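Local coordinates for retinol dehydratase (Spodoptera frugiperda, PDB 1X8K), which probably converts retinol to anhydroretinol by sulfotransferase-type chemistry, at residues D65-S70 and R159-H164; R199-L204 and G302-G307; E285-N290 and H309-G314. The protein carries 2 engineered substitutions. All blocks are in the same frame, centred on the assembly; numbering follows the deposited sequence.

Contact 1 of 3, residues D65-S70 and R159-H164. With ANR (anhydroretinol), chain E.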
loop_
_atom_site.group_PDB
_atom_site.type_symbol
_atom_site.label_atom_id
_atom_site.label_comp_id
_atom_site.label_asym_id
_atom_site.label_seq_id
_atom_site.Cartn_x
_atom_site.Cartn_y
_atom_site.Cartn_z
ATOM N N ASP A 65 -20.781 -38.560 -7.847
ATOM C CA ASP A 65 -19.915 -37.484 -7.384
ATOM C C ASP A 65 -20.481 -36.846 -6.120
ATOM O O ASP A 65 -21.647 -36.523 -6.056
ATOM C CB ASP A 65 -19.759 -36.420 -8.476
ATOM C CG ASP A 65 -18.979 -36.919 -9.698
ATOM O OD1 ASP A 65 -18.607 -38.115 -9.763
ATOM O OD2 ASP A 65 -18.691 -36.173 -10.661
ATOM N N VAL A 66 -19.658 -36.675 -5.102
ATOM C CA VAL A 66 -20.048 -35.863 -3.951
ATOM C C VAL A 66 -19.092 -34.686 -3.873
ATOM O O VAL A 66 -17.873 -34.882 -3.962
ATOM C CB VAL A 66 -20.000 -36.660 -2.618
ATOM C CG1 VAL A 66 -20.561 -35.823 -1.480
ATOM C CG2 VAL A 66 -20.801 -37.940 -2.739
ATOM N N PHE A 67 -19.631 -33.481 -3.715
ATOM C CA PHE A 67 -18.794 -32.292 -3.588
ATOM C C PHE A 67 -18.861 -31.736 -2.190
ATOM O O PHE A 67 -19.949 -31.662 -1.590
ATOM C CB PHE A 67 -19.264 -31.175 -4.522
ATOM C CG PHE A 67 -18.718 -31.250 -5.918
ATOM C CD1 PHE A 67 -19.155 -32.222 -6.805
ATOM C CD2 PHE A 67 -17.817 -30.300 -6.368
ATOM C CE1 PHE A 67 -18.681 -32.262 -8.112
ATOM C CE2 PHE A 67 -17.338 -30.331 -7.687
ATOM C CZ PHE A 67 -17.766 -31.315 -8.556
ATOM N N VAL A 68 -17.706 -31.308 -1.685
ATOM C CA VAL A 68 -17.653 -30.499 -0.474
ATOM C C VAL A 68 -17.111 -29.106 -0.812
ATOM O O VAL A 68 -15.980 -28.972 -1.286
ATOM C CB VAL A 68 -16.863 -31.209 0.654
ATOM C CG1 VAL A 68 -16.598 -30.272 1.863
ATOM C CG2 VAL A 68 -17.602 -32.488 1.063
ATOM N N ALA A 69 -17.942 -28.087 -0.588
ATOM C CA ALA A 69 -17.668 -26.708 -1.011
ATOM C C ALA A 69 -17.715 -25.743 0.164
ATOM O O ALA A 69 -18.188 -26.078 1.260
ATOM C CB ALA A 69 -18.651 -26.260 -2.108
ATOM N N SER A 70 -17.243 -24.529 -0.064
ATOM C CA SER A 70 -17.087 -23.580 1.020
ATOM C C SER A 70 -16.245 -22.416 0.536
ATOM O O SER A 70 -15.370 -22.588 -0.329
ATOM C CB SER A 70 -16.353 -24.269 2.171
ATOM O OG SER A 70 -15.073 -24.714 1.731
ATOM N N ARG A 159 -15.920 -40.535 -6.946
ATOM C CA ARG A 159 -15.163 -39.297 -6.887
ATOM C C ARG A 159 -15.588 -38.447 -5.684
ATOM O O ARG A 159 -16.779 -38.139 -5.528
ATOM C CB ARG A 159 -15.366 -38.472 -8.177
ATOM C CG ARG A 159 -14.945 -39.156 -9.465
ATOM C CD ARG A 159 -14.680 -38.208 -10.631
ATOM N NE ARG A 159 -15.859 -37.444 -11.060
ATOM C CZ ARG A 159 -15.963 -36.804 -12.228
ATOM N NH1 ARG A 159 -14.956 -36.845 -13.095
ATOM N NH2 ARG A 159 -17.072 -36.115 -12.530
ATOM N N PHE A 160 -14.620 -38.050 -4.855
ATOM C CA PHE A 160 -14.884 -37.096 -3.781
ATOM C C PHE A 160 -14.193 -35.777 -4.113
ATOM O O PHE A 160 -12.963 -35.730 -4.206
ATOM C CB PHE A 160 -14.388 -37.659 -2.455
ATOM C CG PHE A 160 -15.199 -38.830 -1.955
ATOM C CD1 PHE A 160 -14.992 -40.117 -2.468
ATOM C CD2 PHE A 160 -16.184 -38.650 -0.967
ATOM C CE1 PHE A 160 -15.740 -41.197 -2.012
ATOM C CE2 PHE A 160 -16.931 -39.726 -0.504
ATOM C CZ PHE A 160 -16.705 -41.001 -1.030
ATOM N N VAL A 161 -14.966 -34.707 -4.307
ATOM C CA VAL A 161 -14.391 -33.444 -4.767
ATOM C C VAL A 161 -14.348 -32.375 -3.682
ATOM O O VAL A 161 -15.334 -32.131 -3.007
ATOM C CB VAL A 161 -15.105 -32.894 -6.043
ATOM C CG1 VAL A 161 -14.431 -31.594 -6.547
ATOM C CG2 VAL A 161 -15.133 -33.947 -7.171
ATOM N N LYS A 162 -13.190 -31.743 -3.526
ATOM C CA LYS A 162 -13.040 -30.565 -2.682
ATOM C C LYS A 162 -12.961 -29.363 -3.604
ATOM O O LYS A 162 -12.429 -29.474 -4.713
ATOM C CB LYS A 162 -11.743 -30.672 -1.860
ATOM C CG LYS A 162 -11.440 -29.498 -0.924
ATOM C CD LYS A 162 -10.078 -29.657 -0.257
ATOM C CE LYS A 162 -9.581 -28.333 0.343
ATOM N NZ LYS A 162 -8.168 -28.435 0.775
ATOM N N THR A 163 -13.492 -28.224 -3.160
ATOM C CA THR A 163 -13.412 -26.995 -3.947
ATOM C C THR A 163 -13.807 -25.776 -3.143
ATOM O O THR A 163 -14.707 -25.845 -2.296
ATOM C CB THR A 163 -14.285 -27.071 -5.231
ATOM O OG1 THR A 163 -14.018 -25.928 -6.060
ATOM C CG2 THR A 163 -15.767 -26.926 -4.898
ATOM N N HIS A 164 -13.143 -24.660 -3.433
ATOM C CA HIS A 164 -13.463 -23.372 -2.841
ATOM C C HIS A 164 -14.074 -22.460 -3.924
ATOM O O HIS A 164 -14.213 -21.243 -3.741
ATOM C CB HIS A 164 -12.208 -22.782 -2.209
ATOM C CG HIS A 164 -11.722 -23.536 -0.999
ATOM N ND1 HIS A 164 -12.505 -23.759 0.119
ATOM C CD2 HIS A 164 -10.528 -24.119 -0.733
ATOM C CE1 HIS A 164 -11.815 -24.436 1.015
ATOM N NE2 HIS A 164 -10.611 -24.667 0.524
HETATM C C15 ANR E . -7.744 -25.027 1.867
HETATM C C14 ANR E . -6.401 -24.815 1.705
HETATM C C13 ANR E . -5.303 -25.655 1.485
HETATM C C20 ANR E . -5.316 -27.185 1.790
HETATM C C12 ANR E . -4.145 -25.087 0.963
HETATM C C11 ANR E . -2.919 -25.649 0.627
HETATM C C10 ANR E . -2.402 -25.587 -0.644
HETATM C C9 ANR E . -1.267 -26.032 -1.288
HETATM C C19 ANR E . -1.173 -27.479 -1.866
HETATM C C8 ANR E . -0.228 -25.130 -1.415
HETATM C C7 ANR E . 0.970 -25.305 -2.039
HETATM C C6 ANR E . 2.128 -24.636 -2.501
HETATM C C1 ANR E . 2.583 -23.051 -2.357
HETATM C C17 ANR E . 2.786 -22.633 -0.864
HETATM C C18 ANR E . 1.723 -22.053 -3.153
HETATM C C2 ANR E . 3.954 -22.587 -2.958
HETATM C C3 ANR E . 4.811 -23.653 -3.650
HETATM C C4 ANR E . 4.188 -25.055 -3.662
HETATM C C5 ANR E . 3.001 -25.497 -3.157
HETATM C C16 ANR E . 2.817 -27.024 -3.419
HETATM O O HOH W 1 -18.233 -40.667 -8.780
#

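Contact 2 of 3, residues R199-L204 and G302-G307. With ANR (anhydroretinol), chain E.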
loop_
_atom_site.group_PDB
_atom_site.type_symbol
_atom_site.label_atom_id
_atom_site.label_comp_id
_atom_site.label_asym_id
_atom_site.label_seq_id
_atom_site.Cartn_x
_atom_site.Cartn_y
_atom_site.Cartn_z
ATOM N N ARG A 199 -0.324 -17.148 6.398
ATOM C CA ARG A 199 0.946 -17.171 7.103
ATOM C C ARG A 199 1.609 -18.557 6.996
ATOM O O ARG A 199 2.823 -18.677 6.772
ATOM C CB ARG A 199 0.720 -16.772 8.560
ATOM C CG ARG A 199 0.740 -15.267 8.814
ATOM C CD ARG A 199 1.992 -14.815 9.558
ATOM N NE ARG A 199 1.876 -13.482 10.169
ATOM C CZ ARG A 199 2.063 -12.324 9.529
ATOM N NH1 ARG A 199 2.361 -12.290 8.231
ATOM N NH2 ARG A 199 1.932 -11.189 10.193
ATOM N N LEU A 200 0.778 -19.591 7.123
ATOM C CA LEU A 200 1.184 -20.984 7.031
ATOM C C LEU A 200 1.985 -21.295 5.787
ATOM O O LEU A 200 3.083 -21.851 5.876
ATOM C CB LEU A 200 -0.051 -21.878 7.075
ATOM C CG LEU A 200 0.105 -23.395 7.041
ATOM C CD1 LEU A 200 1.093 -23.924 8.051
ATOM C CD2 LEU A 200 -1.235 -24.006 7.304
ATOM N N LEU A 201 1.420 -20.949 4.635
ATOM C CA LEU A 201 1.999 -21.294 3.337
ATOM C C LEU A 201 2.985 -20.228 2.820
ATOM O O LEU A 201 3.642 -20.419 1.806
ATOM C CB LEU A 201 0.879 -21.563 2.316
ATOM C CG LEU A 201 -0.146 -22.640 2.707
ATOM C CD1 LEU A 201 -1.469 -22.512 1.971
ATOM C CD2 LEU A 201 0.436 -24.054 2.524
ATOM N N TYR A 202 3.098 -19.122 3.544
ATOM C CA TYR A 202 3.955 -17.995 3.172
ATOM C C TYR A 202 3.344 -17.178 2.044
ATOM O O TYR A 202 4.044 -16.699 1.157
ATOM C CB TYR A 202 5.353 -18.454 2.779
ATOM C CG TYR A 202 6.166 -19.131 3.853
ATOM C CD1 TYR A 202 6.308 -20.513 3.870
ATOM C CD2 TYR A 202 6.852 -18.386 4.810
ATOM C CE1 TYR A 202 7.095 -21.144 4.823
ATOM C CE2 TYR A 202 7.649 -19.005 5.770
ATOM C CZ TYR A 202 7.768 -20.388 5.771
ATOM O OH TYR A 202 8.550 -21.021 6.724
ATOM N N LEU A 203 2.030 -17.024 2.086
ATOM C CA LEU A 203 1.312 -16.274 1.062
ATOM C C LEU A 203 1.355 -14.781 1.349
ATOM O O LEU A 203 1.197 -13.965 0.432
ATOM C CB LEU A 203 -0.139 -16.749 0.958
ATOM C CG LEU A 203 -0.383 -18.248 0.803
ATOM C CD1 LEU A 203 -1.862 -18.544 0.627
ATOM C CD2 LEU A 203 0.420 -18.811 -0.375
ATOM N N LEU A 204 1.577 -14.435 2.618
ATOM C CA LEU A 204 1.482 -13.051 3.067
ATOM C C LEU A 204 2.871 -12.478 3.393
ATOM O O LEU A 204 3.736 -13.192 3.875
ATOM C CB LEU A 204 0.482 -12.939 4.248
ATOM C CG LEU A 204 0.202 -11.589 4.967
ATOM C CD1 LEU A 204 -0.628 -10.626 4.133
ATOM C CD2 LEU A 204 -0.457 -11.777 6.350
ATOM N N GLY A 302 9.245 -28.893 4.007
ATOM C CA GLY A 302 9.889 -27.644 4.379
ATOM C C GLY A 302 9.090 -26.428 3.957
ATOM O O GLY A 302 9.616 -25.320 3.941
ATOM N N ILE A 303 7.817 -26.612 3.621
ATOM C CA ILE A 303 7.045 -25.517 3.061
ATOM C C ILE A 303 5.980 -24.933 3.975
ATOM O O ILE A 303 5.129 -24.160 3.528
ATOM C CB ILE A 303 6.433 -25.898 1.695
ATOM C CG1 ILE A 303 5.459 -27.063 1.832
ATOM C CG2 ILE A 303 7.521 -26.171 0.681
ATOM C CD1 ILE A 303 4.423 -27.085 0.735
ATOM N N LEU A 304 6.031 -25.278 5.253
ATOM C CA LEU A 304 5.074 -24.727 6.207
ATOM C C LEU A 304 5.806 -23.890 7.235
ATOM O O LEU A 304 6.890 -24.279 7.692
ATOM C CB LEU A 304 4.313 -25.851 6.906
ATOM C CG LEU A 304 3.356 -26.759 6.119
ATOM C CD1 LEU A 304 2.373 -27.385 7.085
ATOM C CD2 LEU A 304 2.622 -26.066 4.983
ATOM N N ALA A 305 5.231 -22.745 7.603
ATOM C CA ALA A 305 5.902 -21.840 8.541
ATOM C C ALA A 305 5.815 -22.329 9.989
ATOM O O ALA A 305 4.797 -22.919 10.392
ATOM C CB ALA A 305 5.347 -20.447 8.417
ATOM N N ASP A 306 6.894 -22.105 10.751
ATOM C CA ASP A 306 6.886 -22.257 12.210
ATOM C C ASP A 306 5.717 -21.447 12.805
ATOM O O ASP A 306 5.398 -20.363 12.323
ATOM C CB ASP A 306 8.171 -21.683 12.848
ATOM C CG ASP A 306 9.465 -22.259 12.289
ATOM O OD1 ASP A 306 9.487 -23.395 11.757
ATOM O OD2 ASP A 306 10.539 -21.626 12.386
ATOM N N GLY A 307 5.111 -21.937 13.878
ATOM C CA GLY A 307 3.987 -21.235 14.473
ATOM C C GLY A 307 2.674 -21.776 13.931
ATOM O O GLY A 307 1.848 -22.311 14.683
HETATM C C15 ANR E . -7.744 -25.027 1.867
HETATM C C14 ANR E . -6.401 -24.815 1.705
HETATM C C13 ANR E . -5.303 -25.655 1.485
HETATM C C20 ANR E . -5.316 -27.185 1.790
HETATM C C12 ANR E . -4.145 -25.087 0.963
HETATM C C11 ANR E . -2.919 -25.649 0.627
HETATM C C10 ANR E . -2.402 -25.587 -0.644
HETATM C C9 ANR E . -1.267 -26.032 -1.288
HETATM C C19 ANR E . -1.173 -27.479 -1.866
HETATM C C8 ANR E . -0.228 -25.130 -1.415
HETATM C C7 ANR E . 0.970 -25.305 -2.039
HETATM C C6 ANR E . 2.128 -24.636 -2.501
HETATM C C1 ANR E . 2.583 -23.051 -2.357
HETATM C C17 ANR E . 2.786 -22.633 -0.864
HETATM C C18 ANR E . 1.723 -22.053 -3.153
HETATM C C2 ANR E . 3.954 -22.587 -2.958
HETATM C C3 ANR E . 4.811 -23.653 -3.650
HETATM C C4 ANR E . 4.188 -25.055 -3.662
HETATM C C5 ANR E . 3.001 -25.497 -3.157
HETATM C C16 ANR E . 2.817 -27.024 -3.419
#

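Contact 3 of 3, residues E285-N290 and H309-G314. With A3P (adenosine-3'-5'-diphosphate), chain H; ANR (anhydroretinol), chain E.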
loop_
_atom_site.group_PDB
_atom_site.type_symbol
_atom_site.label_atom_id
_atom_site.label_comp_id
_atom_site.label_asym_id
_atom_site.label_seq_id
_atom_site.Cartn_x
_atom_site.Cartn_y
_atom_site.Cartn_z
ATOM N N GLU A 285 -8.676 -32.096 19.292
ATOM C CA GLU A 285 -7.302 -32.466 19.616
ATOM C C GLU A 285 -6.913 -33.782 18.943
ATOM O O GLU A 285 -5.770 -33.956 18.503
ATOM C CB GLU A 285 -7.075 -32.509 21.139
ATOM C CG GLU A 285 -7.036 -31.137 21.823
ATOM C CD GLU A 285 -5.843 -30.257 21.408
ATOM O OE1 GLU A 285 -6.036 -29.029 21.175
ATOM O OE2 GLU A 285 -4.699 -30.780 21.311
ATOM N N LYS A 286 -7.867 -34.698 18.852
ATOM C CA LYS A 286 -7.639 -35.960 18.172
ATOM C C LYS A 286 -7.358 -35.659 16.681
ATOM O O LYS A 286 -6.247 -35.878 16.197
ATOM C CB LYS A 286 -8.844 -36.901 18.383
ATOM C CG LYS A 286 -8.541 -38.380 18.177
ATOM C CD LYS A 286 -9.386 -39.293 19.093
ATOM C CE LYS A 286 -8.978 -40.786 18.960
ATOM N NZ LYS A 286 -8.610 -41.157 17.544
ATOM N N PHE A 287 -8.354 -35.110 15.989
ATOM C CA PHE A 287 -8.241 -34.694 14.596
ATOM C C PHE A 287 -6.938 -33.933 14.262
ATOM O O PHE A 287 -6.218 -34.303 13.330
ATOM C CB PHE A 287 -9.449 -33.837 14.250
ATOM C CG PHE A 287 -9.837 -33.876 12.805
ATOM C CD1 PHE A 287 -10.261 -35.057 12.213
ATOM C CD2 PHE A 287 -9.811 -32.718 12.041
ATOM C CE1 PHE A 287 -10.640 -35.075 10.886
ATOM C CE2 PHE A 287 -10.178 -32.738 10.717
ATOM C CZ PHE A 287 -10.587 -33.920 10.139
ATOM N N LYS A 288 -6.655 -32.881 15.033
ATOM C CA LYS A 288 -5.436 -32.058 14.941
ATOM C C LYS A 288 -4.108 -32.831 14.920
ATOM O O LYS A 288 -3.136 -32.373 14.326
ATOM C CB LYS A 288 -5.410 -31.068 16.120
ATOM C CG LYS A 288 -4.485 -29.865 15.931
ATOM C CD LYS A 288 -4.107 -29.244 17.262
ATOM C CE LYS A 288 -3.670 -27.809 17.073
ATOM N NZ LYS A 288 -2.452 -27.774 16.241
ATOM N N ASN A 289 -4.070 -33.967 15.609
ATOM C CA ASN A 289 -2.899 -34.837 15.641
ATOM C C ASN A 289 -3.139 -36.072 14.793
ATOM O O ASN A 289 -2.597 -37.153 15.078
ATOM C CB ASN A 289 -2.584 -35.276 17.073
ATOM C CG ASN A 289 -1.970 -34.176 17.884
ATOM O OD1 ASN A 289 -0.834 -33.774 17.637
ATOM N ND2 ASN A 289 -2.723 -33.662 18.855
ATOM N N ASN A 290 -3.993 -35.912 13.784
ATOM C CA ASN A 290 -4.268 -36.964 12.819
ATOM C C ASN A 290 -3.417 -36.703 11.583
ATOM O O ASN A 290 -3.620 -35.714 10.864
ATOM C CB ASN A 290 -5.757 -36.966 12.479
ATOM C CG ASN A 290 -6.177 -38.152 11.631
ATOM O OD1 ASN A 290 -5.371 -38.754 10.935
ATOM N ND2 ASN A 290 -7.460 -38.490 11.688
ATOM N N HIS A 309 -0.278 -23.905 11.683
ATOM C CA HIS A 309 -0.754 -25.272 11.562
ATOM C C HIS A 309 -2.022 -25.249 10.710
ATOM O O HIS A 309 -2.778 -24.289 10.766
ATOM C CB HIS A 309 -1.067 -25.858 12.949
ATOM C CG HIS A 309 0.140 -26.028 13.818
ATOM N ND1 HIS A 309 0.950 -27.144 13.760
ATOM C CD2 HIS A 309 0.697 -25.208 14.741
ATOM C CE1 HIS A 309 1.946 -27.012 14.624
ATOM N NE2 HIS A 309 1.817 -25.845 15.230
ATOM N N PHE A 310 -2.267 -26.297 9.927
ATOM C CA PHE A 310 -3.488 -26.356 9.117
ATOM C C PHE A 310 -4.748 -26.456 9.990
ATOM O O PHE A 310 -5.781 -25.867 9.664
ATOM C CB PHE A 310 -3.441 -27.496 8.098
ATOM C CG PHE A 310 -4.552 -27.437 7.082
ATOM C CD1 PHE A 310 -4.591 -26.412 6.110
ATOM C CD2 PHE A 310 -5.577 -28.392 7.083
ATOM C CE1 PHE A 310 -5.633 -26.345 5.150
ATOM C CE2 PHE A 310 -6.618 -28.327 6.131
ATOM C CZ PHE A 310 -6.650 -27.295 5.168
ATOM N N ILE A 311 -4.648 -27.210 11.087
ATOM C CA ILE A 311 -5.708 -27.329 12.080
ATOM C C ILE A 311 -5.214 -26.580 13.311
ATOM O O ILE A 311 -4.296 -27.032 14.008
ATOM C CB ILE A 311 -6.011 -28.817 12.392
ATOM C CG1 ILE A 311 -6.813 -29.455 11.257
ATOM C CG2 ILE A 311 -6.842 -28.946 13.615
ATOM C CD1 ILE A 311 -6.394 -30.866 10.915
ATOM N N ARG A 312 -5.849 -25.440 13.573
ATOM C CA ARG A 312 -5.348 -24.417 14.491
ATOM C C ARG A 312 -5.993 -24.455 15.891
ATOM O O ARG A 312 -5.591 -25.252 16.747
ATOM C CB ARG A 312 -5.594 -23.069 13.836
ATOM C CG ARG A 312 -4.563 -22.024 14.056
ATOM C CD ARG A 312 -4.856 -20.785 13.239
ATOM N NE ARG A 312 -6.196 -20.267 13.520
ATOM C CZ ARG A 312 -6.468 -19.321 14.411
ATOM N NH1 ARG A 312 -5.495 -18.746 15.121
ATOM N NH2 ARG A 312 -7.721 -18.943 14.589
ATOM N N LYS A 313 -6.982 -23.590 16.122
ATOM C CA LYS A 313 -7.636 -23.501 17.431
ATOM C C LYS A 313 -9.005 -24.174 17.510
ATOM O O LYS A 313 -9.350 -24.720 18.552
ATOM C CB LYS A 313 -7.752 -22.052 17.882
ATOM C CG LYS A 313 -6.656 -21.642 18.842
ATOM C CD LYS A 313 -7.228 -20.925 20.056
ATOM C CE LYS A 313 -6.124 -20.726 21.110
ATOM N NZ LYS A 313 -6.694 -20.673 22.493
ATOM N N GLY A 314 -9.768 -24.133 16.415
ATOM C CA GLY A 314 -11.045 -24.814 16.307
ATOM C C GLY A 314 -12.156 -24.281 17.182
ATOM O O GLY A 314 -13.021 -25.049 17.623
HETATM P P1 A3P H . -9.366 -22.114 12.882
HETATM O O1P A3P H . -10.430 -21.073 13.156
HETATM O O2P A3P H . -8.980 -22.915 14.106
HETATM O O3P A3P H . -8.212 -21.550 12.093
HETATM P P2 A3P H . -11.172 -25.533 6.456
HETATM O O4P A3P H . -9.912 -24.770 6.106
HETATM O O5P A3P H . -10.998 -27.033 6.500
HETATM O O6P A3P H . -12.406 -25.096 5.690
HETATM O "O5'" A3P H . -11.436 -25.114 8.001
HETATM C "C5'" A3P H . -10.338 -24.859 8.862
HETATM C "C4'" A3P H . -10.809 -24.403 10.232
HETATM O "O4'" A3P H . -11.546 -25.468 10.822
HETATM C "C3'" A3P H . -9.578 -24.160 11.077
HETATM O "O3'" A3P H . -10.128 -23.115 11.885
HETATM C "C2'" A3P H . -9.473 -25.318 12.034
HETATM O "O2'" A3P H . -8.803 -25.109 13.273
HETATM C "C1'" A3P H . -10.854 -25.963 11.987
HETATM N N9 A3P H . -10.960 -27.400 12.254
HETATM C C8 A3P H . -10.326 -28.402 11.617
HETATM N N7 A3P H . -10.692 -29.611 12.129
HETATM C C5 A3P H . -11.584 -29.343 13.108
HETATM C C6 A3P H . -12.340 -30.098 14.010
HETATM N N6 A3P H . -12.207 -31.445 13.987
HETATM N N1 A3P H . -13.185 -29.476 14.884
HETATM C C2 A3P H . -13.319 -28.121 14.912
HETATM N N3 A3P H . -12.619 -27.318 14.070
HETATM C C4 A3P H . -11.729 -27.976 13.146
HETATM C C15 ANR E . -7.744 -25.027 1.867
HETATM C C14 ANR E . -6.401 -24.815 1.705
HETATM C C13 ANR E . -5.303 -25.655 1.485
HETATM C C20 ANR E . -5.316 -27.185 1.790
HETATM C C12 ANR E . -4.145 -25.087 0.963
HETATM C C11 ANR E . -2.919 -25.649 0.627
HETATM C C10 ANR E . -2.402 -25.587 -0.644
HETATM C C9 ANR E . -1.267 -26.032 -1.288
HETATM C C19 ANR E . -1.173 -27.479 -1.866
HETATM C C8 ANR E . -0.228 -25.130 -1.415
HETATM C C7 ANR E . 0.970 -25.305 -2.039
HETATM C C6 ANR E . 2.128 -24.636 -2.501
HETATM C C1 ANR E . 2.583 -23.051 -2.357
HETATM C C17 ANR E . 2.786 -22.633 -0.864
HETATM C C18 ANR E . 1.723 -22.053 -3.153
HETATM C C2 ANR E . 3.954 -22.587 -2.958
HETATM C C3 ANR E . 4.811 -23.653 -3.650
HETATM C C4 ANR E . 4.188 -25.055 -3.662
HETATM C C5 ANR E . 3.001 -25.497 -3.157
HETATM C C16 ANR E . 2.817 -27.024 -3.419
#

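Contact 1 of 3, residues D65-S70 and R159-H164
R159 and D65 join by a salt bridge at the point where two parallel strands, 66-70 and 160-163, start side by side. From CB outward, R159 first runs along one carboxylate oxygen: CB lies 3.6 Å from D65 OD1, and CG and CD follow within van der Waals range of the same atom. A bend at chi3 (-63°) then turns the guanidinium edge to the acid, with its plane 44° from that of the carboxylate. R159 NE bonds D65 OD1 at 3.1 Å, from above the carboxylate plane, and NH2 takes OD2. NH2 also reaches P60 O, while NH1 serves L150 O. A water spans D65 OD1 and R159 N.

Backbone bonds then pass back and forth between the strands, as with V161 N to V66 O (2.9 Å) and V68 N to V161 O (2.8 Å). On the face carrying F67, V161 packs over one face of the ring, its CB 3.7 Å from the centroid and only 10° off the normal, a CH-pi contact; T163 CG2 lies at the ring edge. At the far end H164 ND1 donates to S70 O at 3.1 Å, from above the carbonyl plane, with the oxygen in the imidazole plane. S70 OG, whose stronger partner is T76 OG1, adds only a weak bond.

With ND1 engaged, H164 NE2 faces anhydroretinol C15, 3.2 Å away, while K162, its NZ near ANR C20, makes a cation-pi contact with Y105. The strand pair thus leads to the anhydroretinol site, where the S70 bond to ND1 probably steadies the imidazole.

Contact 2 of 3, residues R199-L204 and G302-G307
L200 O takes the N-H of A305 at 2.9 Å, in the carbonyl plane and with an N-H...O angle of 155°, fixing the loop 302-307 to the last turn of helix 187-201. The CA of L304 makes a longer CA-H...O contact with the same oxygen. The helix stops here in a Schellman motif: Y202, with positive phi, is its C-prime residue, its backbone N turns back to R199 O, and L203 N bonds A198 O.

Y202 swings its ring out over the loop, with CG anti to its own carbonyl carbon (chi1 -63°). The methyl of A305 sits over one face of the ring, CB lying 4.0 Å from the centroid and 28° off the normal, displaced toward the phenol end, where A305 CB and Y202 CZ are 3.6 Å apart. I303 O lies at the ring edge. The same methyl also touches R199 O, so it packs in the corner where the helix end meets the tyrosine ring. L124 and P125, from another loop, also touch Y202. With an alanine here in place of the tyrosine, the A305 methyl would probably lose its aromatic cover and a gap would open between helix end and loop.

Beside the backbone bond, L304 lies side by side with two leucines: its CD1 meets L200 CD1 at 3.8 Å, and its CD2 meets L201 CD2 at 3.9 Å. L201 also lines the ligand pocket, CD1 coming within 3.7 Å of ANR C11 and its carbonyl O lying near ANR C17. One directed bond at the helix end and apolar contact around it thus hold the loop against a wall of the anhydroretinol pocket, a surface suited to a hydrocarbon polyene.

Contact 3 of 3, residues E285-N290 and H309-G314
F287, in the last turn of helix 284-288, meets I311 through one ring corner, CD2 lying 4.0 Å from I311 CD1. Its CG is anti to the backbone N (chi1 -152°), which carries the ring to the adenine of A3P, where CD2 lies close to N7 and N6. I311 touches the base from its own side, CG1 coming 3.7 Å from A3P C8, so the two apolar side chains meet beside the purine.

K288 does most of the bonding. Its aliphatic part slides past I311 in the opposite direction, CG packing on I311 CG2 at 3.4 Å. A bend at chi4 (-63°) then brings NZ to I311 O, at 3.0 Å and nearly in line with the C=O. The same NZ hangs 3.9 Å above the plane of the H309 ring, offset toward its rim, with the two side chains crossing at about a right angle; H309 ND1 is itself bonded to E296 OE1, which may offset some of the lysine's charge nearby. N289 returns its side-chain ND2 to E285 O.

Once I311 O is taken up by K288, the chain goes straight on to grip the cofactor product. R312 N bonds A3P O2', and R312 NE donates to O3P of the 3'-phosphate at 2.8 Å along a nearly straight line (172°), with the oxygen at the guanidinium edge. K313 N and G314 N both converge on O2P, the latter at 2.7 Å. R312, K313 and G314 are the RKG that opens the RKGxxG signature, by which sulfotransferases bind the 3'-phosphate. The lysine-to-carbonyl bond therefore ties helix 284-288 directly to a phosphate-binding loop, where backbone N-H groups hydrogen-bond the phosphate and the arginine would probably offset part of its charge.

How the contacts relate
Contact 1 comes first along the chain and is complete before the others begin: it closes a loop of 88 residues by pairing strands 66-70 and 160-163 in the middle of the parallel sheet. Contacts 2 and 3 cross, since 285-290 falls inside the 97-residue loop of contact 2, whereas its partner 309-314 follows 302-307. Both thus fasten the long loop between helices 297-301 and 325-339, first to the end of helix 187-201 and then to helix 284-288. L200 packs on the H309-F310 backbone, joining contacts 2 and 3. Contact 1 touches neither, yet all three reach anhydroretinol, from opposite sides of the chain's centre for contacts 1 and 2.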